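Local coordinates for protein putative transcription regulator (Lactobacillus plantarum WCFS1, PDB 3COL) that probably binds DNA through an N-terminal helix-turn-helix domain of the TetR family and regulates transcription as a dimer, at residues A[81-85]-A[86-90]; A[180-183]-A[184-188]; A[62-65]-A[66-70]. One frame throughout, in Å; residues are numbered along the deposited sequence.

How the contacts relate
Contact 3 (62-70) comes first along the chain, at the C-terminal end of helix 54-67; contact 1 (81-90) follows at the start of helix 85-102, and contact 2 (180-188) comes last, where helix 182-193 begins. Contacts 1 and 2 have centres about 19 Å apart and touch through R90, whose side chain packs on F186, so the N-terminal parts of two helices adjoin in the C-terminal part. Contact 3 touches neither: its nearest atoms are about 8 Å from contact 1 and about 11 Å from contact 2. It lies where the probable N-terminal DNA-binding domain meets the helical body, whereas residues of contact 2 reach the second subunit.

Contact 1: A[81-85]-A[86-90]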
# COMPACT_ATOMS: atom_id res chain seq x y z
N SER A 81 -10.62 11.37 -26.09
CA SER A 81 -11.85 11.89 -25.50
C SER A 81 -13.13 11.43 -26.19
O SER A 81 -14.22 11.57 -25.62
CB SER A 81 -11.78 13.42 -25.44
OG SER A 81 -11.81 13.94 -26.76
N THR A 82 -13.01 10.87 -27.39
CA THR A 82 -14.15 10.25 -28.07
C THR A 82 -14.58 8.88 -27.53
O THR A 82 -15.68 8.40 -27.84
CB THR A 82 -13.96 10.12 -29.61
OG1 THR A 82 -12.99 9.10 -29.90
CG2 THR A 82 -13.57 11.49 -30.25
N ILE A 83 -13.70 8.24 -26.74
CA ILE A 83 -14.00 6.94 -26.14
C ILE A 83 -14.66 7.17 -24.78
O ILE A 83 -14.22 8.02 -23.99
CB ILE A 83 -12.72 6.08 -25.95
CG1 ILE A 83 -11.94 5.94 -27.26
CG2 ILE A 83 -13.04 4.67 -25.32
CD1 ILE A 83 -12.76 5.45 -28.45
N ASP A 84 -15.73 6.45 -24.48
CA ASP A 84 -16.40 6.76 -23.23
C ASP A 84 -15.50 6.43 -22.03
O ASP A 84 -14.63 5.54 -22.09
CB ASP A 84 -17.76 6.09 -23.12
CG ASP A 84 -17.64 4.65 -22.77
OD1 ASP A 84 -17.31 3.85 -23.68
OD2 ASP A 84 -17.90 4.34 -21.59
N VAL A 85 -15.66 7.19 -20.95
CA VAL A 85 -14.73 7.07 -19.84
C VAL A 85 -14.76 5.73 -19.15
O VAL A 85 -13.76 5.32 -18.58
CB VAL A 85 -14.90 8.19 -18.78
CG1 VAL A 85 -14.50 9.52 -19.39
CG2 VAL A 85 -16.36 8.23 -18.23
N THR A 86 -15.90 5.05 -19.20
CA THR A 86 -16.10 3.77 -18.51
C THR A 86 -15.23 2.72 -19.14
O THR A 86 -14.60 1.89 -18.43
CB THR A 86 -17.63 3.34 -18.50
OG1 THR A 86 -18.34 4.22 -17.63
CG2 THR A 86 -17.84 1.90 -18.01
N THR A 87 -15.24 2.72 -20.47
CA THR A 87 -14.38 1.86 -21.28
C THR A 87 -12.87 2.16 -21.00
O THR A 87 -12.09 1.24 -20.79
CB THR A 87 -14.71 2.05 -22.80
OG1 THR A 87 -16.07 1.66 -23.02
CG2 THR A 87 -13.79 1.19 -23.70
N ARG A 88 -12.48 3.43 -21.05
CA ARG A 88 -11.08 3.79 -20.84
C ARG A 88 -10.58 3.46 -19.43
O ARG A 88 -9.45 3.05 -19.29
CB ARG A 88 -10.83 5.29 -21.13
CG ARG A 88 -10.96 5.65 -22.59
CD ARG A 88 -10.51 7.10 -22.80
NE ARG A 88 -11.63 8.03 -22.65
CZ ARG A 88 -11.51 9.32 -22.40
NH1 ARG A 88 -12.60 10.07 -22.32
NH2 ARG A 88 -10.30 9.87 -22.24
N ILE A 89 -11.41 3.65 -18.41
CA ILE A 89 -11.08 3.20 -17.04
C ILE A 89 -10.83 1.67 -16.99
O ILE A 89 -9.86 1.21 -16.41
CB ILE A 89 -12.13 3.67 -15.98
CG1 ILE A 89 -12.05 5.18 -15.82
CG2 ILE A 89 -11.86 3.01 -14.55
CD1 ILE A 89 -13.16 5.77 -14.97
N ARG A 90 -11.70 0.89 -17.62
CA ARG A 90 -11.52 -0.55 -17.63
C ARG A 90 -10.21 -0.95 -18.32
O ARG A 90 -9.47 -1.80 -17.80
CB ARG A 90 -12.73 -1.25 -18.27
CG ARG A 90 -12.73 -2.77 -18.04
CD ARG A 90 -13.90 -3.47 -18.74
NE ARG A 90 -13.71 -3.47 -20.20
CZ ARG A 90 -14.34 -2.65 -21.05
NH1 ARG A 90 -15.20 -1.76 -20.59
NH2 ARG A 90 -14.11 -2.73 -22.35
O HOH W 1 -19.14 5.99 -19.58
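R88 reaches back from the first turn of helix 85-102 to the residues that precede it, and its side chain can be followed atom by atom. CB lies near the carbonyl oxygens of D84 and V85. CG, anti to the carbonyl carbon (chi1 -69°), rests against I83, with I83 CG2 3.6 Å from R88 CG, and CD continues past I83 CB. A bend at chi3 then turns the guanidinium toward the backbone: R88 NE donates to I83 O at 2.9 Å, from above the carbonyl plane, and NH1 adds a weak bond to the same oxygen. S81 CA lies over one face of the guanidinium, while V85 CG1 approaches NH1 obliquely. NH2 is held by L78 O, so the arginine ties the end of helix 72-78 and the following loop to the new helix.

That helix opens with D84 as its N-cap. With CG between the backbone N and the carbonyl carbon (chi1 78°), the carboxylate curls over the helix start, and D84 OD2 accepts weak bonds from T86 N and T87 N. Its other oxygen, OD1, is met on the syn side, somewhat out of the carboxylate plane, by the hydroxyl of T87, with T87 OG1 donating over 2.6 Å. A water bridges D84 OD2 and T86 OG1. Regular helical bonding sets in at once: R88 N donates to D84 O at 3.2 Å in the carbonyl plane, and I89 N to V85 O at 2.9 Å. V85 and I89 both pack on A141 of helix 133-143, and I89 also meets W190 and M193 of helix 182-193.

Contact 2: A[180-183]-A[184-188]; sequences YTFG and DIFQM
From T181 the backbone turns into helix 182-193, its first i-to-i+4 bonds running from I185 N to T181 O, from F186 N to F182 O (2.8 Å) and from Q187 N to G183 O. At the opening, T181 and D184 exchange side-chain bonds. T181 OG1 takes the place between its own backbone N and carbonyl carbon (chi1 58°), where it accepts from D184 N at 3.0 Å. In return T181 N donates to D184 OD2, also at 3.0 Å, along a nearly straight N-H path (169°) that meets the carboxylate from above its plane. The same oxygen lies near the edge of the Y180 ring, whose plane stands 86° from that of the carboxylate. Y180 CB touches the tip of I185, with CD1 3.9 Å away.

One turn apart, F182 and F186 lie side by side and point the same way. Their planes are near parallel but slid so far that the rings barely overlap, with centroids 5.1 Å apart. The closer meeting is a CH-pi contact, in which F186 CB sits over the F182 face, 3.8 Å from the ring centroid; F182 CZ in turn comes to 3.6 Å from F186 CG. Beyond the pair, F182 meets Y97 of helix 85-102 edge-to-face and F186 lies against R90 and V93, while Y180 and I185 pack on P151 and L154 of the second subunit, respectively. The reciprocal bonds of T181 and D184 are those of a capping box, closing the N-terminus of a helix that packs on helices 85-102 and 152-171 and also touches the second subunit.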
# COMPACT_ATOMS: atom_id res chain seq x y z
N TYR A 180 -8.28 -16.40 -9.53
CA TYR A 180 -9.23 -15.29 -9.82
C TYR A 180 -8.95 -14.72 -11.17
O TYR A 180 -7.81 -14.74 -11.63
CB TYR A 180 -9.10 -14.16 -8.77
CG TYR A 180 -9.40 -14.69 -7.39
CD1 TYR A 180 -10.73 -14.84 -6.94
CD2 TYR A 180 -8.34 -15.10 -6.55
CE1 TYR A 180 -11.00 -15.37 -5.68
CE2 TYR A 180 -8.60 -15.63 -5.28
CZ TYR A 180 -9.90 -15.76 -4.85
OH TYR A 180 -10.10 -16.28 -3.59
N THR A 181 -9.98 -14.20 -11.82
CA THR A 181 -9.82 -13.60 -13.13
C THR A 181 -9.73 -12.09 -12.94
O THR A 181 -9.96 -11.57 -11.83
CB THR A 181 -11.04 -13.91 -14.00
OG1 THR A 181 -12.21 -13.41 -13.34
CG2 THR A 181 -11.18 -15.42 -14.22
N PHE A 182 -9.35 -11.39 -14.01
CA PHE A 182 -9.37 -9.95 -13.96
C PHE A 182 -10.80 -9.52 -13.61
O PHE A 182 -10.98 -8.60 -12.87
CB PHE A 182 -8.95 -9.35 -15.30
CG PHE A 182 -9.26 -7.86 -15.40
CD1 PHE A 182 -8.53 -6.94 -14.65
CD2 PHE A 182 -10.28 -7.39 -16.23
CE1 PHE A 182 -8.83 -5.56 -14.70
CE2 PHE A 182 -10.57 -6.00 -16.29
CZ PHE A 182 -9.84 -5.09 -15.52
N GLY A 183 -11.81 -10.17 -14.19
CA GLY A 183 -13.19 -9.84 -13.93
C GLY A 183 -13.50 -9.91 -12.42
O GLY A 183 -14.22 -9.07 -11.90
N ASP A 184 -13.01 -10.94 -11.74
CA ASP A 184 -13.27 -11.06 -10.29
C ASP A 184 -12.68 -9.87 -9.49
O ASP A 184 -13.35 -9.31 -8.60
CB ASP A 184 -12.68 -12.35 -9.71
CG ASP A 184 -13.30 -13.61 -10.30
OD1 ASP A 184 -14.51 -13.59 -10.64
OD2 ASP A 184 -12.56 -14.60 -10.43
N ILE A 185 -11.42 -9.54 -9.77
CA ILE A 185 -10.73 -8.47 -9.05
C ILE A 185 -11.27 -7.10 -9.45
O ILE A 185 -11.47 -6.22 -8.59
CB ILE A 185 -9.21 -8.55 -9.33
CG1 ILE A 185 -8.64 -9.95 -9.02
CG2 ILE A 185 -8.45 -7.40 -8.62
CD1 ILE A 185 -8.93 -10.46 -7.57
N PHE A 186 -11.52 -6.91 -10.75
CA PHE A 186 -12.08 -5.64 -11.26
C PHE A 186 -13.47 -5.40 -10.70
O PHE A 186 -13.87 -4.26 -10.56
CB PHE A 186 -12.15 -5.63 -12.80
CG PHE A 186 -12.56 -4.27 -13.38
CD1 PHE A 186 -11.79 -3.12 -13.11
CD2 PHE A 186 -13.67 -4.14 -14.17
CE1 PHE A 186 -12.16 -1.88 -13.61
CE2 PHE A 186 -14.04 -2.91 -14.70
CZ PHE A 186 -13.30 -1.78 -14.42
N GLN A 187 -14.22 -6.45 -10.37
CA GLN A 187 -15.54 -6.20 -9.76
C GLN A 187 -15.40 -5.39 -8.42
O GLN A 187 -16.14 -4.41 -8.18
CB GLN A 187 -16.31 -7.50 -9.56
CG GLN A 187 -17.80 -7.28 -9.22
CD GLN A 187 -18.45 -8.57 -8.73
OE1 GLN A 187 -17.91 -9.28 -7.85
NE2 GLN A 187 -19.58 -8.91 -9.32
N MSE A 188 -14.45 -5.78 -7.58
CA MSE A 188 -14.20 -5.01 -6.34
C MSE A 188 -13.73 -3.55 -6.64
O MSE A 188 -14.27 -2.59 -6.09
CB MSE A 188 -13.19 -5.72 -5.45
CG MSE A 188 -12.53 -4.73 -4.44
SE MSE A 188 -11.40 -5.67 -3.17
CE MSE A 188 -12.69 -6.33 -1.88

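Contact 3: A[62-65]-A[66-70]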
# COMPACT_ATOMS: atom_id res chain seq x y z
N TYR A 62 12.88 4.48 -9.91
CA TYR A 62 11.48 4.99 -9.87
C TYR A 62 10.90 5.18 -11.28
O TYR A 62 9.83 4.64 -11.59
CB TYR A 62 11.35 6.27 -9.04
CG TYR A 62 9.88 6.66 -8.79
CD1 TYR A 62 9.09 5.94 -7.92
CD2 TYR A 62 9.31 7.74 -9.47
CE1 TYR A 62 7.77 6.28 -7.71
CE2 TYR A 62 7.98 8.09 -9.28
CZ TYR A 62 7.22 7.35 -8.39
OH TYR A 62 5.90 7.69 -8.19
N ALA A 63 11.62 5.92 -12.15
CA ALA A 63 11.14 6.22 -13.48
C ALA A 63 11.04 4.96 -14.36
O ALA A 63 10.11 4.84 -15.14
CB ALA A 63 12.00 7.30 -14.15
N ARG A 64 12.00 4.04 -14.23
CA ARG A 64 11.93 2.75 -14.90
C ARG A 64 10.67 1.96 -14.56
O ARG A 64 9.94 1.52 -15.48
CB ARG A 64 13.14 1.88 -14.57
CG ARG A 64 13.27 0.62 -15.45
CD ARG A 64 14.42 -0.27 -15.03
NE ARG A 64 14.17 -0.95 -13.76
CZ ARG A 64 14.96 -1.92 -13.29
NH1 ARG A 64 16.04 -2.30 -13.99
NH2 ARG A 64 14.68 -2.51 -12.12
N GLU A 65 10.42 1.76 -13.27
CA GLU A 65 9.21 1.04 -12.85
C GLU A 65 7.92 1.72 -13.32
O GLU A 65 7.09 1.08 -13.94
CB GLU A 65 9.18 0.79 -11.32
CG GLU A 65 10.34 -0.10 -10.81
CD GLU A 65 10.55 -1.34 -11.66
OE1 GLU A 65 9.58 -2.15 -11.81
OE2 GLU A 65 11.66 -1.52 -12.21
N THR A 66 7.76 3.02 -13.03
CA THR A 66 6.53 3.73 -13.40
C THR A 66 6.31 3.78 -14.90
O THR A 66 5.19 3.62 -15.36
CB THR A 66 6.45 5.14 -12.80
OG1 THR A 66 7.58 5.91 -13.20
CG2 THR A 66 6.40 5.05 -11.32
N ASN A 67 7.38 3.98 -15.65
CA ASN A 67 7.28 4.00 -17.11
C ASN A 67 6.95 2.65 -17.76
O ASN A 67 6.48 2.59 -18.88
CB ASN A 67 8.53 4.63 -17.71
CG ASN A 67 8.44 6.14 -17.73
OD1 ASN A 67 8.85 6.83 -16.79
ND2 ASN A 67 7.83 6.67 -18.79
N ARG A 68 7.15 1.57 -17.02
CA ARG A 68 6.79 0.26 -17.56
C ARG A 68 5.28 -0.03 -17.49
O ARG A 68 4.79 -0.96 -18.13
CB ARG A 68 7.62 -0.86 -16.90
CG ARG A 68 8.61 -1.53 -17.86
CD ARG A 68 9.06 -2.92 -17.36
NE ARG A 68 10.39 -2.94 -16.71
CZ ARG A 68 10.59 -2.89 -15.40
NH1 ARG A 68 9.55 -2.78 -14.57
NH2 ARG A 68 11.83 -2.95 -14.91
N ILE A 69 4.54 0.75 -16.72
CA ILE A 69 3.12 0.43 -16.54
C ILE A 69 2.28 0.58 -17.84
O ILE A 69 1.61 -0.38 -18.27
CB ILE A 69 2.51 1.19 -15.37
CG1 ILE A 69 3.36 0.97 -14.11
CG2 ILE A 69 1.02 0.76 -15.16
CD1 ILE A 69 2.92 1.77 -12.92
N LEU A 70 2.36 1.75 -18.48
CA LEU A 70 1.61 2.05 -19.69
C LEU A 70 2.50 2.41 -20.87
O LEU A 70 3.43 3.20 -20.72
CB LEU A 70 0.67 3.23 -19.44
CG LEU A 70 -0.28 3.14 -18.26
CD1 LEU A 70 -0.80 4.50 -17.90
CD2 LEU A 70 -1.41 2.17 -18.53
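R64, E65 and R68 form a salt-bridge network near the C-terminal end of helix 54-67. R68 grips the carboxylate end-on with two nitrogens: NH1 donates to E65 OE1 at 2.8 Å, in the guanidinium plane but from above the carboxylate plane, while R68 NH2 reaches E65 OE2 at 3.1 Å. R64 NE gives a third bond, meeting E65 OE2 at 3.0 Å nearly in line with its C-O bond. The bend of E65 at chi2 (-47°) brings its carboxylate alongside both guanidinium groups. R68 NH2 lies over one face of the R64 guanidinium, 3.3 Å from R64 NE, a meeting of like charges that the shared glutamate probably offsets. With an alanine here instead of E65, the two arginines would probably be left without their common counter-charge, and S106 OG without its carboxylate partner.

A CH-pi contact places T66 CG2 over one face of the Y62 ring, 4.0 Å from its centroid and 17° off the normal. In the backbone, T66 N donates to Y62 O and N67 N to A63 O in helical fashion. R68 N divides its bonding between R64 O, weakly, and E65 O at 3.1 Å.

R64 also forms a salt bridge with D17 of helix 11-26, in the predicted TetR-type DNA-binding domain, whereas E65 OE1 is also hydrogen-bonded to S106 OG of helix 106-117. Y62 packs on I110 and I113 of that same helix, and I69 meets Y99 of helix 85-102, so residues 62-70 link the probable DNA-binding domain to the helical body.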